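Local coordinates for protein aldehyde dehydrogenase (Bartonella henselae, PDB 3I44) that probably oxidises aldehydes to the corresponding carboxylic acids with a nicotinamide dinucleotide cofactor, as other members of the aldehyde dehydrogenase family do, at residues A[107-112]-A[201-206]. The protein carries 1 engineered substitution. Numbering follows the deposited sequence.
Sequences KTISME and PLSAML. With NA (sodium ion), chain B.
Ile-109 and Ser-203 mark the closest backbone approach, 5.9 Å between their CA atoms, of two helical segments that run nearly antiparallel (159°) with axes 9.2 Å apart; 107-112 belongs to helix 102-113, and 201-206 holds the N-terminal part of helix 202-213. Glu-112 reaches across with CG lodged between its own backbone N and carbonyl carbon (chi1 75°) and the chain extended beyond, which brings the carboxylate to the N-terminal end of the opposite helix. OE2 accepts the hydroxyl OG of Ser-203 at 2.6 Å through its syn lone pair. OE1 takes the backbone N of Ser-203 at 3.1 Å, from its syn side but 30° out of the carboxylate plane; this N-H also makes a longer, weak bond to OE2, and OE1 receives a weak, strongly bent bond from N of Leu-202. Both oxygens therefore have donors from the start of the helix, whose N-H groups and dipole would probably favour the ionised carboxylate in this buried place. Helix 202-213 is the crossover between the parallel strands 191-195 and 221-223 of the Rossmann-like cofactor-binding domain of aldehyde dehydrogenases, and helix 102-113 packs against its start. The backbone O of Glu-112 binds the sodium ion at 2.4 Å, with two waters and the carbonyl oxygens of Ile-46 and Ile-199; Ile-199 lies just ahead of Pro-201, and the ion thus ties the same two parts of the chain. Further back along helix 102-113 the packing is apolar. The first torsion of Thr-108 sets CG2 opposite the backbone N, where it presses against CB of Leu-202 in a tight 3.5 Å contact, while OG1 bonds to the carbonyl of Asp-104. CG1 of Ile-109 lies against CB of Ser-203 at 3.7 Å. Nearer Glu-112, the bent end of Met-111 brings CE to within 3.8 Å of CD1 of Leu-202.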
loop_
_atom_site.group_PDB
_atom_site.type_symbol
_atom_site.label_atom_id
_atom_site.label_comp_id
_atom_site.label_asym_id
_atom_site.label_seq_id
_atom_site.Cartn_x
_atom_site.Cartn_y
_atom_site.Cartn_z
ATOM N N LYS A 107 -33.893 8.353 -8.673
ATOM C CA LYS A 107 -34.699 9.320 -7.898
ATOM C C LYS A 107 -34.085 9.565 -6.506
ATOM O O LYS A 107 -34.023 10.706 -6.049
ATOM C CB LYS A 107 -36.169 8.848 -7.786
ATOM N N THR A 108 -33.601 8.496 -5.865
ATOM C CA THR A 108 -32.997 8.580 -4.535
ATOM C C THR A 108 -31.724 9.441 -4.590
ATOM O O THR A 108 -31.541 10.378 -3.797
ATOM C CB THR A 108 -32.684 7.225 -4.006
ATOM O OG1 THR A 108 -33.877 6.437 -3.961
ATOM C CG2 THR A 108 -32.056 7.283 -2.609
ATOM N N ILE A 109 -30.866 9.159 -5.568
ATOM C CA ILE A 109 -29.637 9.930 -5.723
ATOM C C ILE A 109 -29.923 11.395 -6.014
ATOM O O ILE A 109 -29.354 12.282 -5.365
ATOM C CB ILE A 109 -28.719 9.341 -6.805
ATOM C CG1 ILE A 109 -28.196 7.960 -6.335
ATOM C CG2 ILE A 109 -27.591 10.353 -7.127
ATOM C CD1 ILE A 109 -27.371 7.148 -7.405
ATOM N N SER A 110 -30.814 11.643 -6.982
ATOM C CA SER A 110 -31.230 13.007 -7.329
ATOM C C SER A 110 -31.700 13.768 -6.077
ATOM O O SER A 110 -31.232 14.879 -5.786
ATOM C CB SER A 110 -32.363 12.960 -8.361
ATOM O OG SER A 110 -32.657 14.239 -8.856
ATOM N N MET A 111 -32.600 13.142 -5.333
ATOM C CA MET A 111 -33.154 13.761 -4.121
ATOM C C MET A 111 -32.134 14.093 -3.041
ATOM O O MET A 111 -32.155 15.193 -2.510
ATOM C CB MET A 111 -34.236 12.860 -3.505
ATOM C CG MET A 111 -34.770 13.368 -2.178
ATOM S SD MET A 111 -36.235 12.426 -1.642
ATOM C CE MET A 111 -35.516 11.007 -0.873
ATOM N N GLU A 112 -31.260 13.139 -2.713
ATOM C CA GLU A 112 -30.316 13.258 -1.576
ATOM C C GLU A 112 -29.074 14.102 -1.867
ATOM O O GLU A 112 -28.529 14.713 -0.947
ATOM C CB GLU A 112 -29.906 11.856 -1.069
ATOM C CG GLU A 112 -28.911 11.123 -1.990
ATOM C CD GLU A 112 -28.515 9.698 -1.529
ATOM O OE1 GLU A 112 -29.027 9.240 -0.518
ATOM O OE2 GLU A 112 -27.632 9.067 -2.169
ATOM N N PRO A 201 -26.879 9.043 2.246
ATOM C CA PRO A 201 -26.805 7.630 2.602
ATOM C C PRO A 201 -27.895 6.771 1.982
ATOM O O PRO A 201 -27.799 5.532 2.010
ATOM C CB PRO A 201 -27.036 7.667 4.114
ATOM C CG PRO A 201 -28.035 8.722 4.261
ATOM C CD PRO A 201 -27.660 9.797 3.236
ATOM N N LEU A 202 -28.941 7.402 1.475
ATOM C CA LEU A 202 -30.117 6.666 1.056
ATOM C C LEU A 202 -29.829 5.719 -0.126
ATOM O O LEU A 202 -30.347 4.605 -0.166
ATOM C CB LEU A 202 -31.285 7.609 0.750
ATOM C CG LEU A 202 -31.796 8.535 1.875
ATOM C CD1 LEU A 202 -32.902 9.426 1.343
ATOM C CD2 LEU A 202 -32.266 7.786 3.136
ATOM N N SER A 203 -28.969 6.139 -1.047
ATOM C CA SER A 203 -28.659 5.314 -2.200
ATOM C C SER A 203 -28.014 4.014 -1.745
ATOM O O SER A 203 -28.380 2.958 -2.230
ATOM C CB SER A 203 -27.802 6.065 -3.213
ATOM O OG SER A 203 -26.699 6.726 -2.621
ATOM N N ALA A 204 -27.082 4.113 -0.791
ATOM C CA ALA A 204 -26.418 2.960 -0.164
ATOM C C ALA A 204 -27.389 2.067 0.577
ATOM O O ALA A 204 -27.297 0.844 0.540
ATOM C CB ALA A 204 -25.285 3.428 0.776
ATOM N N MET A 205 -28.350 2.680 1.247
ATOM C CA MET A 205 -29.368 1.883 1.958
ATOM C C MET A 205 -30.225 1.104 0.965
ATOM O O MET A 205 -30.567 -0.041 1.204
ATOM C CB MET A 205 -30.221 2.795 2.855
ATOM C CG MET A 205 -29.350 3.386 3.952
ATOM S SD MET A 205 -30.205 4.486 5.065
ATOM C CE MET A 205 -31.183 3.312 6.028
ATOM N N LEU A 206 -30.573 1.718 -0.155
ATOM C CA LEU A 206 -31.280 0.983 -1.232
ATOM C C LEU A 206 -30.373 -0.136 -1.812
ATOM O O LEU A 206 -30.840 -1.238 -2.085
ATOM C CB LEU A 206 -31.764 1.946 -2.330
ATOM C CG LEU A 206 -32.412 1.368 -3.604
ATOM C CD1 LEU A 206 -33.602 0.399 -3.271
ATOM C CD2 LEU A 206 -32.853 2.546 -4.573
HETATM NA NA NA B . -28.168 15.368 1.333
HETATM O O HOH W 1 -27.187 17.141 1.413
HETATM O O HOH W 2 -27.899 15.943 3.910
#